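Local coordinates for amino acid adenylation domain-containing protein (Bacillus stratosphericus LAMA 585, PDB 6ULY) that probably selects a branched alpha-keto acid and activates it as the acyl adenylate for a depsipeptide-making nonribosomal peptide synthetase, at residues L114-W118 against W143-L148; I133-Q137 against R149-V153; F275-N279 against T309-F313; S215-M219 against W256-M260. All blocks are in the same frame, centred on the assembly; numbering follows the deposited sequence.

Contact 1. Residues L114-W118 against W143-L148; sequences LHHAW and WHTDQL. With SO4 (sulfate ion), chain M; SO4 (sulfate ion), chain J.
The imidazole of His-115 turns its edge to the indole of Trp-143, and Trp-118 adds a third ring to this aromatic cluster, which joins helix 109-120 to the loop leading into strand 150-152, the edge strand of a mixed sheet. His-115 and Trp-143 form an edge-to-face pair: the planes stand at 81° and the centroid of the His-115 ring lies 4.6 Å from that of the Trp-143 five-membered ring. The touching atom is His-115 CD2, 3.4 Å from Trp-143 CG. Beside it, His-115 CB sits over the same five-membered ring, 3.8 Å from its centroid, in a CH-pi contact. Trp-143 meets Trp-118 differently. Its CZ3 lies over one face of Trp-118, near the rim and 3.5 Å from Trp-118 CD2, but the planes make 39°, neither stacked nor perpendicular. With CG of Trp-118 anti to the backbone N (chi1 172°), the indole extends toward the loop, where CH2 meets Thr-145 OG1 at 3.6 Å. That hydroxyl oxygen accepts from Gln-147 N in an ST turn, which fixes the local course of the loop. The edge of His-115 also faces two sulfates, probably from the crystallisation liquor; Gln-429 of the second subunit is hydrogen-bonded to sulfate as well. His-115 ND1 donates to O4 of the chain M sulfate at 3.0 Å, and His-115 NE2 to O3 of the chain J sulfate at 3.3 Å.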
loop_
_atom_site.group_PDB
_atom_site.type_symbol
_atom_site.label_atom_id
_atom_site.label_comp_id
_atom_site.label_asym_id
_atom_site.label_seq_id
_atom_site.Cartn_x
_atom_site.Cartn_y
_atom_site.Cartn_z
ATOM N N LEU A 114 12.884 8.677 1.880
ATOM C CA LEU A 114 13.571 9.826 1.297
ATOM C C LEU A 114 14.188 9.462 -0.046
ATOM O O LEU A 114 14.102 10.234 -1.009
ATOM C CB LEU A 114 14.645 10.352 2.255
ATOM C CG LEU A 114 14.141 10.915 3.584
ATOM C CD1 LEU A 114 15.306 11.259 4.501
ATOM C CD2 LEU A 114 13.256 12.134 3.357
ATOM N N HIS A 115 14.811 8.284 -0.132
ATOM C CA HIS A 115 15.420 7.862 -1.387
ATOM C C HIS A 115 14.379 7.749 -2.494
ATOM O O HIS A 115 14.641 8.121 -3.644
ATOM C CB HIS A 115 16.135 6.524 -1.207
ATOM C CG HIS A 115 16.728 5.986 -2.472
ATOM N ND1 HIS A 115 16.008 5.226 -3.370
ATOM C CD2 HIS A 115 17.972 6.107 -2.995
ATOM C CE1 HIS A 115 16.783 4.898 -4.389
ATOM N NE2 HIS A 115 17.980 5.421 -4.185
ATOM N N HIS A 116 13.198 7.223 -2.169
ATOM C CA HIS A 116 12.154 7.081 -3.176
ATOM C C HIS A 116 11.779 8.436 -3.761
ATOM O O HIS A 116 11.838 8.640 -4.979
ATOM C CB HIS A 116 10.925 6.399 -2.574
ATOM C CG HIS A 116 9.744 6.370 -3.494
ATOM N ND1 HIS A 116 9.560 5.383 -4.439
ATOM C CD2 HIS A 116 8.697 7.219 -3.627
ATOM C CE1 HIS A 116 8.445 5.619 -5.107
ATOM N NE2 HIS A 116 7.903 6.727 -4.634
ATOM N N ALA A 117 11.382 9.376 -2.899
ATOM C CA ALA A 117 11.016 10.707 -3.375
ATOM C C ALA A 117 12.182 11.377 -4.086
ATOM O O ALA A 117 12.004 12.016 -5.130
ATOM C CB ALA A 117 10.541 11.570 -2.207
ATOM N N TRP A 118 13.387 11.253 -3.528
ATOM C CA TRP A 118 14.556 11.873 -4.144
ATOM C C TRP A 118 14.751 11.358 -5.564
ATOM O O TRP A 118 14.980 12.139 -6.497
ATOM C CB TRP A 118 15.784 11.601 -3.278
ATOM C CG TRP A 118 17.088 12.012 -3.870
ATOM C CD1 TRP A 118 17.612 13.277 -3.914
ATOM C CD2 TRP A 118 18.061 11.154 -4.472
ATOM N NE1 TRP A 118 18.844 13.256 -4.521
ATOM C CE2 TRP A 118 19.145 11.965 -4.871
ATOM C CE3 TRP A 118 18.123 9.777 -4.717
ATOM C CZ2 TRP A 118 20.271 11.447 -5.503
ATOM C CZ3 TRP A 118 19.242 9.264 -5.349
ATOM C CH2 TRP A 118 20.302 10.097 -5.733
ATOM N N TRP A 143 23.008 5.248 -0.145
ATOM C CA TRP A 143 22.298 5.040 -1.398
ATOM C C TRP A 143 23.215 4.603 -2.531
ATOM O O TRP A 143 22.733 4.393 -3.650
ATOM C CB TRP A 143 21.562 6.326 -1.795
ATOM C CG TRP A 143 20.526 6.756 -0.797
ATOM C CD1 TRP A 143 20.059 6.031 0.261
ATOM C CD2 TRP A 143 19.828 8.010 -0.762
ATOM N NE1 TRP A 143 19.116 6.752 0.951
ATOM C CE2 TRP A 143 18.958 7.971 0.345
ATOM C CE3 TRP A 143 19.858 9.159 -1.557
ATOM C CZ2 TRP A 143 18.117 9.035 0.674
ATOM C CZ3 TRP A 143 19.027 10.218 -1.226
ATOM C CH2 TRP A 143 18.167 10.146 -0.121
ATOM N N HIS A 144 24.514 4.465 -2.273
ATOM C CA HIS A 144 25.485 4.039 -3.278
ATOM C C HIS A 144 25.305 4.834 -4.571
ATOM O O HIS A 144 25.091 4.288 -5.654
ATOM C CB HIS A 144 25.371 2.534 -3.526
ATOM C CG HIS A 144 25.609 1.707 -2.302
ATOM N ND1 HIS A 144 26.870 1.340 -1.887
ATOM C CD2 HIS A 144 24.748 1.191 -1.394
ATOM C CE1 HIS A 144 26.775 0.625 -0.780
ATOM N NE2 HIS A 144 25.499 0.520 -0.460
ATOM N N THR A 145 25.403 6.154 -4.431
ATOM C CA THR A 145 25.130 7.072 -5.524
ATOM C C THR A 145 26.202 8.148 -5.577
ATOM O O THR A 145 26.738 8.570 -4.548
ATOM C CB THR A 145 23.753 7.732 -5.376
ATOM O OG1 THR A 145 23.555 8.673 -6.437
ATOM C CG2 THR A 145 23.642 8.451 -4.038
ATOM N N ASP A 146 26.506 8.584 -6.797
ATOM C CA ASP A 146 27.377 9.724 -7.042
ATOM C C ASP A 146 26.592 10.959 -7.458
ATOM O O ASP A 146 27.192 11.975 -7.822
ATOM C CB ASP A 146 28.406 9.373 -8.118
ATOM C CG ASP A 146 29.169 8.100 -7.804
ATOM O OD1 ASP A 146 29.597 7.930 -6.641
ATOM O OD2 ASP A 146 29.334 7.265 -8.719
ATOM N N GLN A 147 25.262 10.889 -7.416
ATOM C CA GLN A 147 24.389 11.967 -7.856
ATOM C C GLN A 147 23.863 12.810 -6.706
ATOM O O GLN A 147 23.027 13.691 -6.933
ATOM C CB GLN A 147 23.209 11.391 -8.642
ATOM C CG GLN A 147 23.593 10.710 -9.941
ATOM C CD GLN A 147 23.967 11.700 -11.025
ATOM O OE1 GLN A 147 23.159 12.015 -11.899
ATOM N NE2 GLN A 147 25.198 12.198 -10.975
ATOM N N LEU A 148 24.317 12.557 -5.484
ATOM C CA LEU A 148 23.855 13.323 -4.336
ATOM C C LEU A 148 24.515 14.697 -4.328
ATOM O O LEU A 148 25.725 14.819 -4.542
ATOM C CB LEU A 148 24.165 12.578 -3.038
ATOM C CG LEU A 148 23.489 13.143 -1.786
ATOM C CD1 LEU A 148 21.981 12.983 -1.880
ATOM C CD2 LEU A 148 24.019 12.476 -0.528
HETATM S S SO4 M . 13.137 3.264 -4.626
HETATM O O1 SO4 M . 11.917 3.779 -5.177
HETATM O O2 SO4 M . 13.029 1.843 -4.471
HETATM O O3 SO4 M . 14.225 3.563 -5.510
HETATM O O4 SO4 M . 13.377 3.866 -3.347
HETATM S S SO4 J . 19.573 5.258 -7.805
HETATM O O1 SO4 J . 20.517 4.833 -8.809
HETATM O O2 SO4 J . 18.549 4.247 -7.676
HETATM O O3 SO4 J . 20.242 5.411 -6.535
HETATM O O4 SO4 J . 18.995 6.528 -8.203
HETATM O O HOH W 1 20.858 15.428 -4.869
#

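Contact 2. Residues I133-Q137 against R149-V153; sequences IEEVQ and RVAAV
CG1 of Ile-133 lies anti to the backbone N (chi1 -174°) and CD1 continues the extended chain, a shape that carries the side chain across to Val-150 and on to Ala-152. On the strand, Val-150 has CG1 anti to its own N (chi1 -164°), and this branch meets the helix at two points. Val-150 CG1 is 3.8 Å from Ile-133 CG1, where the two side chains run alongside each other, pointing opposite ways. It is also 3.8 Å from CG1 of Val-136, one turn of helix further on, whose side chain is crossed at a slant. The other branch, Val-150 CG2, rests 4.0 Å from Gln-137 CG, so the glutamine contributes its aliphatic portion to the contact.

At the far end of the strand, Ile-133 CD1 reaches Ala-152 N at 3.8 Å and Ala-152 CB at 4.1 Å. The pairing of Ile-133 with Ala-152 and Gln-137 with Val-150 follows from nearly antiparallel axes, at 174° and 8.9 Å apart. Ala-151 points its side chain away from the helix, as the alternation of a strand requires. Strand 150-152 is the outermost strand of a mixed sheet and bonds through its backbone to the parallel strand 125-128; Val-136 also touches Ile-126 and Thr-128 there. Helix 130-137 thus packs on one face of this sheet edge, in the connection between two parallel neighbours. No hydrogen bond joins the two segments: the side chains meet through aliphatic carbons, and the cohesion of the contact should come mainly from dispersion and the burial of apolar surface.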
loop_
_atom_site.group_PDB
_atom_site.type_symbol
_atom_site.label_atom_id
_atom_site.label_comp_id
_atom_site.label_asym_id
_atom_site.label_seq_id
_atom_site.Cartn_x
_atom_site.Cartn_y
_atom_site.Cartn_z
ATOM N N ILE A 133 24.067 18.899 7.608
ATOM C CA ILE A 133 24.669 18.650 6.302
ATOM C C ILE A 133 25.632 17.474 6.358
ATOM O O ILE A 133 25.746 16.709 5.393
ATOM C CB ILE A 133 25.361 19.923 5.773
ATOM C CG1 ILE A 133 25.847 19.695 4.339
ATOM C CG2 ILE A 133 26.517 20.318 6.679
ATOM C CD1 ILE A 133 26.306 20.951 3.636
ATOM N N GLU A 134 26.332 17.297 7.479
ATOM C CA GLU A 134 27.219 16.145 7.615
ATOM C C GLU A 134 26.426 14.844 7.556
ATOM O O GLU A 134 26.768 13.927 6.799
ATOM C CB GLU A 134 28.005 16.242 8.922
ATOM N N GLU A 135 25.357 14.750 8.349
ATOM C CA GLU A 135 24.499 13.569 8.311
ATOM C C GLU A 135 23.912 13.361 6.921
ATOM O O GLU A 135 24.007 12.269 6.349
ATOM C CB GLU A 135 23.383 13.707 9.347
ATOM C CG GLU A 135 23.872 13.794 10.787
ATOM C CD GLU A 135 22.796 14.273 11.747
ATOM O OE1 GLU A 135 22.901 15.422 12.233
ATOM O OE2 GLU A 135 21.842 13.507 12.009
ATOM N N VAL A 136 23.294 14.404 6.361
ATOM C CA VAL A 136 22.632 14.265 5.066
ATOM C C VAL A 136 23.619 13.832 3.992
ATOM O O VAL A 136 23.255 13.100 3.063
ATOM C CB VAL A 136 21.931 15.584 4.684
ATOM C CG1 VAL A 136 21.443 15.527 3.250
ATOM C CG2 VAL A 136 20.775 15.868 5.633
ATOM N N GLN A 137 24.874 14.278 4.086
ATOM C CA GLN A 137 25.873 13.865 3.108
ATOM C C GLN A 137 26.165 12.373 3.185
ATOM O O GLN A 137 26.616 11.790 2.195
ATOM C CB GLN A 137 27.166 14.663 3.301
ATOM C CG GLN A 137 27.113 16.070 2.712
ATOM C CD GLN A 137 28.337 16.907 3.051
ATOM O OE1 GLN A 137 29.017 16.665 4.050
ATOM N NE2 GLN A 137 28.622 17.903 2.217
ATOM N N ARG A 149 23.708 15.731 -4.090
ATOM C CA ARG A 149 24.183 17.106 -3.998
ATOM C C ARG A 149 23.517 17.760 -2.798
ATOM O O ARG A 149 22.287 17.747 -2.687
ATOM C CB ARG A 149 23.871 17.895 -5.274
ATOM C CG ARG A 149 24.732 17.516 -6.467
ATOM C CD ARG A 149 24.197 18.143 -7.746
ATOM N NE ARG A 149 24.991 17.782 -8.919
ATOM C CZ ARG A 149 24.652 18.071 -10.172
ATOM N NH1 ARG A 149 23.527 18.726 -10.430
ATOM N NH2 ARG A 149 25.439 17.701 -11.174
ATOM N N VAL A 150 24.329 18.325 -1.905
ATOM C CA VAL A 150 23.842 18.926 -0.671
ATOM C C VAL A 150 24.415 20.331 -0.540
ATOM O O VAL A 150 25.503 20.630 -1.044
ATOM C CB VAL A 150 24.214 18.074 0.563
ATOM C CG1 VAL A 150 23.388 18.494 1.771
ATOM C CG2 VAL A 150 24.032 16.591 0.262
ATOM N N ALA A 151 23.672 21.197 0.146
ATOM C CA ALA A 151 24.107 22.563 0.382
ATOM C C ALA A 151 23.373 23.100 1.600
ATOM O O ALA A 151 22.171 22.871 1.753
ATOM C CB ALA A 151 23.848 23.453 -0.839
ATOM N N ALA A 152 24.104 23.798 2.464
ATOM C CA ALA A 152 23.528 24.379 3.665
ATOM C C ALA A 152 23.003 25.779 3.376
ATOM O O ALA A 152 23.494 26.479 2.487
ATOM C CB ALA A 152 24.562 24.434 4.790
ATOM N N VAL A 153 21.999 26.182 4.154
ATOM C CA VAL A 153 21.342 27.468 3.948
ATOM C C VAL A 153 22.087 28.602 4.647
ATOM O O VAL A 153 22.251 29.682 4.075
ATOM C CB VAL A 153 19.880 27.375 4.422
ATOM C CG1 VAL A 153 19.292 28.760 4.633
ATOM C CG2 VAL A 153 19.049 26.590 3.419
#

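Contact 3. Residues F275-N279 against T309-F313; sequences FAMIN and TIHRF
Phe-275 presents its edge to the face of Phe-313 where helices 272-279 and 307-317 pack together against the large mixed sheet of the AMP-binding fold, their local axes crossing at 47° with a closest approach of 9.1 Å. In this edge-to-face pair the planes are inclined at 62° and the ring centroids of Phe-275 and Phe-313 are 4.7 Å apart. Phe-275 CD2 stands over the centre of the Phe-313 ring. CG of Phe-313 is anti to the backbone N (chi1 -172°), which swings the ring across to the first helix.

Apolar packing extends the pair: Ile-278 CB lies 3.7 Å from Phe-313 CE2, and the methyl CG2 of Thr-309 sits 3.8 Å from Phe-275 CB. The hydroxyl of Thr-309 is engaged elsewhere, with Thr-562 on helix 560-570, and the guanidinium of Arg-312 forms a salt bridge to Glu-282.

One hydrogen bond crosses between the helices. Asn-279 ND2 donates to the backbone Thr-309 O at 3.0 Å, meeting a lone pair of that oxygen in the carbonyl plane; the same oxygen also takes the helical bond from Phe-313 N, while Asn-279 OD1 lies 3.2 Å from Phe-313 CA.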
loop_
_atom_site.group_PDB
_atom_site.type_symbol
_atom_site.label_atom_id
_atom_site.label_comp_id
_atom_site.label_asym_id
_atom_site.label_seq_id
_atom_site.Cartn_x
_atom_site.Cartn_y
_atom_site.Cartn_z
ATOM N N PHE A 275 -2.710 17.698 23.142
ATOM C CA PHE A 275 -3.637 18.049 24.211
ATOM C C PHE A 275 -3.631 16.985 25.297
ATOM O O PHE A 275 -3.657 17.303 26.493
ATOM C CB PHE A 275 -5.046 18.235 23.651
ATOM C CG PHE A 275 -5.170 19.382 22.685
ATOM C CD1 PHE A 275 -4.774 19.241 21.364
ATOM C CD2 PHE A 275 -5.693 20.600 23.095
ATOM C CE1 PHE A 275 -4.886 20.292 20.475
ATOM C CE2 PHE A 275 -5.808 21.655 22.207
ATOM C CZ PHE A 275 -5.406 21.500 20.896
ATOM N N ALA A 276 -3.584 15.713 24.900
ATOM C CA ALA A 276 -3.527 14.640 25.886
ATOM C C ALA A 276 -2.208 14.662 26.646
ATOM O O ALA A 276 -2.174 14.371 27.847
ATOM C CB ALA A 276 -3.731 13.292 25.202
ATOM N N MET A 277 -1.109 14.999 25.965
ATOM C CA MET A 277 0.178 15.088 26.648
ATOM C C MET A 277 0.138 16.146 27.743
ATOM O O MET A 277 0.623 15.916 28.856
ATOM C CB MET A 277 1.292 15.397 25.644
ATOM C CG MET A 277 1.666 14.237 24.741
ATOM S SD MET A 277 2.994 14.635 23.581
ATOM C CE MET A 277 4.423 14.575 24.654
ATOM N N ILE A 278 -0.444 17.312 27.449
ATOM C CA ILE A 278 -0.562 18.362 28.457
ATOM C C ILE A 278 -1.413 17.882 29.626
ATOM O O ILE A 278 -1.094 18.140 30.794
ATOM C CB ILE A 278 -1.133 19.646 27.826
ATOM C CG1 ILE A 278 -0.164 20.212 26.785
ATOM C CG2 ILE A 278 -1.423 20.691 28.896
ATOM C CD1 ILE A 278 1.044 20.911 27.379
ATOM N N ASN A 279 -2.507 17.172 29.335
ATOM C CA ASN A 279 -3.362 16.666 30.404
ATOM C C ASN A 279 -2.608 15.722 31.334
ATOM O O ASN A 279 -2.975 15.584 32.506
ATOM C CB ASN A 279 -4.582 15.957 29.816
ATOM C CG ASN A 279 -5.526 16.914 29.116
ATOM O OD1 ASN A 279 -5.464 18.125 29.324
ATOM N ND2 ASN A 279 -6.411 16.375 28.288
ATOM N N THR A 309 -10.645 14.438 25.934
ATOM C CA THR A 309 -9.323 15.053 25.943
ATOM C C THR A 309 -9.432 16.574 25.929
ATOM O O THR A 309 -8.765 17.262 26.712
ATOM C CB THR A 309 -8.508 14.567 24.743
ATOM O OG1 THR A 309 -8.247 13.165 24.869
ATOM C CG2 THR A 309 -7.186 15.315 24.645
ATOM N N ILE A 310 -10.269 17.118 25.045
ATOM C CA ILE A 310 -10.378 18.568 24.933
ATOM C C ILE A 310 -11.080 19.147 26.154
ATOM O O ILE A 310 -10.720 20.228 26.634
ATOM C CB ILE A 310 -11.097 18.959 23.627
ATOM C CG1 ILE A 310 -12.492 18.337 23.563
ATOM C CG2 ILE A 310 -10.269 18.543 22.421
ATOM C CD1 ILE A 310 -13.209 18.580 22.245
ATOM N N HIS A 311 -12.086 18.446 26.680
ATOM C CA HIS A 311 -12.795 18.951 27.851
ATOM C C HIS A 311 -11.871 19.013 29.059
ATOM O O HIS A 311 -11.847 20.012 29.788
ATOM C CB HIS A 311 -14.012 18.079 28.154
ATOM C CG HIS A 311 -14.822 18.565 29.315
ATOM N ND1 HIS A 311 -14.903 17.879 30.508
ATOM C CD2 HIS A 311 -15.575 19.680 29.471
ATOM C CE1 HIS A 311 -15.679 18.545 31.345
ATOM N NE2 HIS A 311 -16.101 19.641 30.740
ATOM N N ARG A 312 -11.101 17.947 29.291
ATOM C CA ARG A 312 -10.135 17.963 30.385
ATOM C C ARG A 312 -9.085 19.042 30.163
ATOM O O ARG A 312 -8.662 19.715 31.108
ATOM C CB ARG A 312 -9.477 16.588 30.520
ATOM C CG ARG A 312 -8.551 16.448 31.718
ATOM C CD ARG A 312 -9.333 16.399 33.019
ATOM N NE ARG A 312 -8.506 16.750 34.170
ATOM C CZ ARG A 312 -8.969 16.883 35.409
ATOM N NH1 ARG A 312 -10.258 16.692 35.665
ATOM N NH2 ARG A 312 -8.143 17.207 36.395
ATOM N N PHE A 313 -8.656 19.221 28.915
ATOM C CA PHE A 313 -7.686 20.259 28.592
ATOM C C PHE A 313 -8.217 21.638 28.966
ATOM O O PHE A 313 -7.503 22.450 29.564
ATOM C CB PHE A 313 -7.356 20.183 27.101
ATOM C CG PHE A 313 -6.227 21.065 26.667
ATOM C CD1 PHE A 313 -6.461 22.377 26.287
ATOM C CD2 PHE A 313 -4.938 20.567 26.585
ATOM C CE1 PHE A 313 -5.428 23.179 25.861
ATOM C CE2 PHE A 313 -3.901 21.362 26.159
ATOM C CZ PHE A 313 -4.145 22.674 25.798
#

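Contact 4. Residues S215-M219 against W256-M260; sequences SLDWM and WLDWM
Strand 215-217 and helix 256-260 run nearly antiparallel, with axes at 159° and 9.6 Å apart at closest approach, bringing Leu-216 opposite Met-260 and Trp-218 opposite Trp-256. Leu-216 drives its CD2 methyl into the helix surface, 3.4 Å from Trp-259 CB and 3.7 Å from Met-260 CG. The same methyl lies at the edge of the Trp-256 indole, 4.0 Å from CD1.

Trp-218 then meets the face of that indole edge-on. The five-membered rings are perpendicular, at 90°, with the centroids of Trp-218 and Trp-256 4.4 Å apart. CG of Trp-218 lies between the backbone N and carbonyl carbon (chi1 53°), and NE1 is directed over Trp-256, 3.4 Å from its NE1. Both nitrogens are donors, so this approach is ring packing; Trp-256 NE1 instead bonds to Thr-268 on the neighbouring strand 267-270. Met-260 SD rests over the opposite face of Trp-256, placing that indole between sulfur and Trp-218. Trp-259 CZ3 adds a contact at 3.9 Å to Trp-218 CB. Strand 214-217 and strand 267-270 are parallel neighbours, and helix 255-262 packs against them, a layout characteristic of the alpha/beta layering in adenylate-forming enzymes.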
loop_
_atom_site.group_PDB
_atom_site.type_symbol
_atom_site.label_atom_id
_atom_site.label_comp_id
_atom_site.label_asym_id
_atom_site.label_seq_id
_atom_site.Cartn_x
_atom_site.Cartn_y
_atom_site.Cartn_z
ATOM N N SER A 215 0.628 34.241 16.460
ATOM C CA SER A 215 0.593 32.819 16.153
ATOM C C SER A 215 1.757 32.087 16.805
ATOM O O SER A 215 2.900 32.553 16.772
ATOM C CB SER A 215 0.629 32.592 14.640
ATOM O OG SER A 215 0.465 31.217 14.340
ATOM N N LEU A 216 1.454 30.929 17.388
ATOM C CA LEU A 216 2.459 30.038 17.957
ATOM C C LEU A 216 2.295 28.656 17.341
ATOM O O LEU A 216 1.208 28.072 17.400
ATOM C CB LEU A 216 2.327 29.959 19.481
ATOM C CG LEU A 216 3.247 28.947 20.166
ATOM C CD1 LEU A 216 4.714 29.280 19.940
ATOM C CD2 LEU A 216 2.926 28.885 21.641
ATOM N N ASP A 217 3.374 28.131 16.762
ATOM C CA ASP A 217 3.352 26.809 16.144
ATOM C C ASP A 217 4.674 26.107 16.417
ATOM O O ASP A 217 5.739 26.623 16.063
ATOM C CB ASP A 217 3.109 26.903 14.633
ATOM C CG ASP A 217 2.692 25.575 14.024
ATOM O OD1 ASP A 217 2.225 25.569 12.863
ATOM O OD2 ASP A 217 2.806 24.539 14.715
ATOM N N TRP A 218 4.600 24.932 17.040
ATOM C CA TRP A 218 5.743 24.041 17.171
ATOM C C TRP A 218 5.639 22.807 16.286
ATOM O O TRP A 218 6.602 22.033 16.210
ATOM C CB TRP A 218 5.918 23.605 18.635
ATOM C CG TRP A 218 4.681 23.029 19.255
ATOM C CD1 TRP A 218 3.802 23.670 20.079
ATOM C CD2 TRP A 218 4.188 21.691 19.105
ATOM N NE1 TRP A 218 2.793 22.814 20.452
ATOM C CE2 TRP A 218 3.010 21.592 19.870
ATOM C CE3 TRP A 218 4.631 20.569 18.401
ATOM C CZ2 TRP A 218 2.263 20.422 19.938
ATOM C CZ3 TRP A 218 3.893 19.407 18.473
ATOM C CH2 TRP A 218 2.722 19.339 19.239
ATOM N N MET A 219 4.509 22.602 15.616
ATOM C CA MET A 219 4.371 21.460 14.732
ATOM C C MET A 219 5.307 21.604 13.531
ATOM O O MET A 219 5.632 22.720 13.117
ATOM C CB MET A 219 2.926 21.326 14.265
ATOM C CG MET A 219 2.018 20.669 15.291
ATOM S SD MET A 219 2.402 18.920 15.512
ATOM C CE MET A 219 1.840 18.244 13.944
ATOM N N TRP A 256 4.684 24.422 25.764
ATOM C CA TRP A 256 3.552 24.999 25.050
ATOM C C TRP A 256 2.902 26.091 25.888
ATOM O O TRP A 256 2.655 27.203 25.406
ATOM C CB TRP A 256 2.538 23.903 24.709
ATOM C CG TRP A 256 1.630 24.204 23.551
ATOM C CD1 TRP A 256 1.716 25.253 22.678
ATOM C CD2 TRP A 256 0.494 23.432 23.136
ATOM N NE1 TRP A 256 0.703 25.183 21.752
ATOM C CE2 TRP A 256 -0.061 24.074 22.011
ATOM C CE3 TRP A 256 -0.110 22.263 23.613
ATOM C CZ2 TRP A 256 -1.187 23.583 21.353
ATOM C CZ3 TRP A 256 -1.230 21.780 22.959
ATOM C CH2 TRP A 256 -1.756 22.438 21.840
ATOM N N LEU A 257 2.622 25.790 27.156
ATOM C CA LEU A 257 2.038 26.796 28.036
ATOM C C LEU A 257 2.960 28.003 28.171
ATOM O O LEU A 257 2.533 29.146 27.974
ATOM C CB LEU A 257 1.738 26.183 29.404
ATOM C CG LEU A 257 0.787 24.982 29.398
ATOM C CD1 LEU A 257 0.377 24.624 30.821
ATOM C CD2 LEU A 257 -0.439 25.246 28.541
ATOM N N ASP A 258 4.235 27.765 28.496
ATOM C CA ASP A 258 5.187 28.867 28.630
ATOM C C ASP A 258 5.171 29.754 27.397
ATOM O O ASP A 258 5.210 30.988 27.497
ATOM C CB ASP A 258 6.604 28.330 28.834
ATOM C CG ASP A 258 6.732 27.448 30.046
ATOM O OD1 ASP A 258 5.775 27.375 30.846
ATOM O OD2 ASP A 258 7.800 26.823 30.189
ATOM N N TRP A 259 5.146 29.131 26.219
ATOM C CA TRP A 259 5.243 29.875 24.971
ATOM C C TRP A 259 3.989 30.707 24.736
ATOM O O TRP A 259 4.074 31.899 24.420
ATOM C CB TRP A 259 5.484 28.904 23.815
ATOM C CG TRP A 259 6.832 28.222 23.851
ATOM C CD1 TRP A 259 7.968 28.679 24.457
ATOM C CD2 TRP A 259 7.176 26.961 23.254
ATOM N NE1 TRP A 259 8.999 27.788 24.266
ATOM C CE2 TRP A 259 8.538 26.723 23.538
ATOM C CE3 TRP A 259 6.467 26.011 22.508
ATOM C CZ2 TRP A 259 9.204 25.580 23.100
ATOM C CZ3 TRP A 259 7.133 24.871 22.076
ATOM C CH2 TRP A 259 8.487 24.668 22.375
ATOM N N MET A 260 2.812 30.098 24.888
ATOM C CA MET A 260 1.576 30.858 24.749
ATOM C C MET A 260 1.574 32.062 25.679
ATOM O O MET A 260 1.085 33.138 25.318
ATOM C CB MET A 260 0.372 29.970 25.042
ATOM C CG MET A 260 0.032 29.006 23.922
ATOM S SD MET A 260 -1.009 27.653 24.491
ATOM C CE MET A 260 -2.512 28.511 24.940
#

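In the fold
The four contacts form two pairs, both within the AMP-binding region. Contacts 1 and 2, with centres 13 Å apart, alternate along the chain and touch where Leu-148 CD2 lies 3.7 Å from Val-136 O; contact 2 includes the edge strand of the seven-stranded mixed sheet, and the loop of contact 1 leads into it. Contact 4 takes in a strand of the nine-stranded sheet and contact 3 packs beside it; their centres are 15 Å apart, and they meet through Trp-256, whose CH2 is 3.9 Å from Phe-275 CZ. The pairs do not touch: contacts 1 and 3 are 41 Å apart between centres. The bound keto acyl adenylate is about 10 Å from the side chain of Phe-275 and about 12 Å from that of Trp-218.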